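Local coordinates for flavoprotein (Thermotoga maritima, PDB 5V8S) that probably works as an oxidoreductase, joining a di-iron beta-lactamase-like domain to an FMN-binding flavodoxin-like domain for electron transfer, at residues 210-215 and 312-317. The protein carries 1 engineered substitution. Numbering follows the deposited sequence.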
ATOM      1  N   ILE A 210      14.248  11.775  -6.735  1.00 17.05           N
ATOM      2  CA  ILE A 210      15.111  12.023  -5.585  1.00 16.40           C
ATOM      3  C   ILE A 210      14.509  11.435  -4.326  1.00 16.68           C
ATOM      4  O   ILE A 210      15.171  10.713  -3.575  1.00 18.52           O
ATOM      5  CB  ILE A 210      15.377  13.529  -5.404  1.00 17.16           C
ATOM      6  CG1 ILE A 210      16.210  14.080  -6.546  1.00 18.24           C
ATOM      7  CG2 ILE A 210      16.084  13.768  -4.085  1.00 19.69           C
ATOM      8  CD1 ILE A 210      16.227  15.609  -6.585  1.00 19.68           C
ATOM      9  N   VAL A 211      13.260  11.784  -4.042  1.00 16.55           N
ATOM     10  CA  VAL A 211      12.675  11.385  -2.765  1.00 16.23           C
ATOM     11  C   VAL A 211      12.525   9.868  -2.696  1.00 15.87           C
ATOM     12  O   VAL A 211      12.918   9.231  -1.707  1.00 16.85           O
ATOM     13  CB  VAL A 211      11.342  12.108  -2.498  1.00 17.11           C
ATOM     14  CG1 VAL A 211      10.762  11.656  -1.147  1.00 18.63           C
ATOM     15  CG2 VAL A 211      11.517  13.635  -2.495  1.00 17.93           C
ATOM     16  N   THR A 212      11.963   9.265  -3.748  1.00 16.09           N
ATOM     17  CA  THR A 212      11.690   7.831  -3.717  1.00 16.60           C
ATOM     18  C   THR A 212      12.957   6.989  -3.713  1.00 16.86           C
ATOM     19  O   THR A 212      13.012   5.982  -3.002  1.00 18.71           O
ATOM     20  CB  THR A 212      10.759   7.382  -4.850  1.00 16.40           C
ATOM     21  OG1 THR A 212      11.316   7.691  -6.133  1.00 16.69           O
ATOM     22  CG2 THR A 212       9.361   7.992  -4.686  1.00 16.95           C
ATOM     23  N   VAL A 213      13.972   7.370  -4.495  1.00 16.82           N
ATOM     24  CA  VAL A 213      15.171   6.537  -4.645  1.00 18.22           C
ATOM     25  C   VAL A 213      16.270   6.931  -3.670  1.00 17.22           C
ATOM     26  O   VAL A 213      16.927   6.067  -3.078  1.00 18.85           O
ATOM     27  CB  VAL A 213      15.650   6.585  -6.109  1.00 19.70           C
ATOM     28  CG1 VAL A 213      16.948   5.806  -6.300  1.00 20.50           C
ATOM     29  CG2 VAL A 213      14.577   6.045  -7.027  1.00 21.41           C
ATOM     30  N   ILE A 214      16.499   8.236  -3.499  1.00 17.64           N
ATOM     31  CA  ILE A 214      17.623   8.738  -2.721  1.00 17.96           C
ATOM     32  C   ILE A 214      17.211   9.329  -1.378  1.00 18.23           C
ATOM     33  O   ILE A 214      18.089   9.661  -0.572  1.00 19.11           O
ATOM     34  CB  ILE A 214      18.425   9.775  -3.537  1.00 19.38           C
ATOM     35  CG1 ILE A 214      18.564   9.317  -4.993  1.00 21.17           C
ATOM     36  CG2 ILE A 214      19.799  10.009  -2.918  1.00 20.03           C
ATOM     37  CD1 ILE A 214      19.276  10.311  -5.897  1.00 23.01           C
ATOM     38  N   GLY A 215      15.914   9.478  -1.104  1.00 18.43           N
ATOM     39  CA  GLY A 215      15.500  10.333  -0.005  1.00 18.70           C
ATOM     40  C   GLY A 215      16.007   9.910   1.360  1.00 19.37           C
ATOM     41  O   GLY A 215      16.215  10.750   2.236  1.00 21.14           O
ATOM     42  N   GLU A 312       3.579   9.978  -5.398  1.00 18.14           N
ATOM     43  CA  GLU A 312       3.136  11.350  -5.610  1.00 19.58           C
ATOM     44  C   GLU A 312       3.055  12.122  -4.299  1.00 19.47           C
ATOM     45  O   GLU A 312       3.402  13.306  -4.253  1.00 20.45           O
ATOM     46  CB  GLU A 312       1.782  11.341  -6.304  1.00 23.02           C
ATOM     47  CG  GLU A 312       1.822  10.848  -7.724  1.00 27.65           C
ATOM     48  CD  GLU A 312       2.560  11.811  -8.644  1.00 33.30           C
ATOM     49  OE1 GLU A 312       2.308  13.029  -8.543  1.00 36.16           O
ATOM     50  OE2 GLU A 312       3.369  11.355  -9.462  1.00 36.50           O
ATOM     51  N   ILE A 313       2.596  11.483  -3.228  1.00 18.87           N
ATOM     52  CA  ILE A 313       2.669  12.118  -1.914  1.00 18.51           C
ATOM     53  C   ILE A 313       4.102  12.525  -1.609  1.00 18.33           C
ATOM     54  O   ILE A 313       4.378  13.666  -1.223  1.00 19.10           O
ATOM     55  CB  ILE A 313       2.112  11.179  -0.832  1.00 17.27           C
ATOM     56  CG1 ILE A 313       0.624  10.915  -1.076  1.00 17.52           C
ATOM     57  CG2 ILE A 313       2.316  11.787   0.557  1.00 19.66           C
ATOM     58  CD1 ILE A 313       0.023   9.815  -0.209  1.00 17.89           C
ATOM     59  N   LEU A 314       5.035  11.592  -1.775  1.00 18.28           N
ATOM     60  CA  LEU A 314       6.419  11.834  -1.391  1.00 17.43           C
ATOM     61  C   LEU A 314       7.023  12.972  -2.202  1.00 17.66           C
ATOM     62  O   LEU A 314       7.755  13.806  -1.661  1.00 18.88           O
ATOM     63  CB  LEU A 314       7.211  10.544  -1.552  1.00 17.32           C
ATOM     64  CG  LEU A 314       6.960   9.478  -0.489  1.00 18.71           C
ATOM     65  CD1 LEU A 314       7.658   8.222  -0.881  1.00 19.94           C
ATOM     66  CD2 LEU A 314       7.438   9.913   0.863  1.00 20.23           C
ATOM     67  N   LYS A 315       6.687  13.048  -3.490  1.00 17.85           N
ATOM     68  CA  LYS A 315       7.203  14.104  -4.353  1.00 18.71           C
ATOM     69  C   LYS A 315       6.857  15.494  -3.842  1.00 17.89           C
ATOM     70  O   LYS A 315       7.620  16.453  -4.076  1.00 19.59           O
ATOM     71  CB  LYS A 315       6.621  13.911  -5.746  1.00 20.23           C
ATOM     72  CG  LYS A 315       6.838  15.036  -6.700  1.00 25.78           C
ATOM     73  CD  LYS A 315       5.873  14.919  -7.871  1.00 30.45           C
ATOM     74  CE  LYS A 315       4.493  15.418  -7.503  1.00 32.61           C
ATOM     75  NZ  LYS A 315       3.646  15.429  -8.713  1.00 32.83           N
ATOM     76  N   ASP A 316       5.719  15.633  -3.181  1.00 17.49           N
ATOM     77  CA  ASP A 316       5.246  16.950  -2.776  1.00 17.85           C
ATOM     78  C   ASP A 316       5.762  17.396  -1.416  1.00 18.00           C
ATOM     79  O   ASP A 316       5.576  18.565  -1.065  1.00 20.18           O
ATOM     80  CB  ASP A 316       3.708  16.989  -2.840  1.00 18.55           C
ATOM     81  CG  ASP A 316       3.207  17.348  -4.240  1.00 20.55           C
ATOM     82  OD1 ASP A 316       3.783  18.278  -4.845  1.00 21.38           O
ATOM     83  OD2 ASP A 316       2.303  16.691  -4.766  1.00 23.70           O
ATOM     84  N   ILE A 317       6.428  16.525  -0.664  1.00 17.13           N
ATOM     85  CA  ILE A 317       6.882  16.869   0.685  1.00 17.91           C
ATOM     86  C   ILE A 317       8.010  17.905   0.692  1.00 18.20           C
ATOM     87  O   ILE A 317       7.934  18.890   1.447  1.00 18.46           O
ATOM     88  CB  ILE A 317       7.300  15.614   1.474  1.00 19.89           C
ATOM     89  CG1 ILE A 317       6.210  14.533   1.449  1.00 24.12           C
ATOM     90  CG2 ILE A 317       7.710  15.991   2.904  1.00 19.51           C
ATOM     91  CD1 ILE A 317       4.962  14.935   2.108  1.00 25.19           C
TER
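Val211 and Leu314 make the tight part of this interdomain contact. Val211 CG1 lies 3.7 Å from Leu314 CB, and the same methyl is 3.7 Å from Leu314 O. The other methyl leans on that carbonyl too, with Val211 CG2 3.9 Å from Leu314 O, so both branches of the valine rest against one peptide oxygen, which also accepts the backbone bond from Ile317 N. With chi2 at 172° the leucine runs out extended to CD1, which reaches Thr212, where packing is looser: Thr212 CG2 and Leu314 CD1 stand 4.2 Å apart. The threonine turns its methyl to the leucine while OG1 is hydrogen-bonded to Lys208 O and to Tyr185 OH. No hydrogen bond links the two segments. Past this buried packing, toward the partly exposed side, Lys315 leads away from 210-215, and Lys315 NZ forms a salt bridge with Glu312 OE1 (2.8 Å) from the syn side, 24° out of the carboxylate plane; OE2 forms another with Lys208, a charged tie back to the first helix. Helix 196-214 of the di-iron domain abuts helix 310-316 of the flavodoxin-like domain, with helix 336-348 touching Val211 and Leu314, helix 248-260 against Ile210, and strand 296-302 behind Ile313.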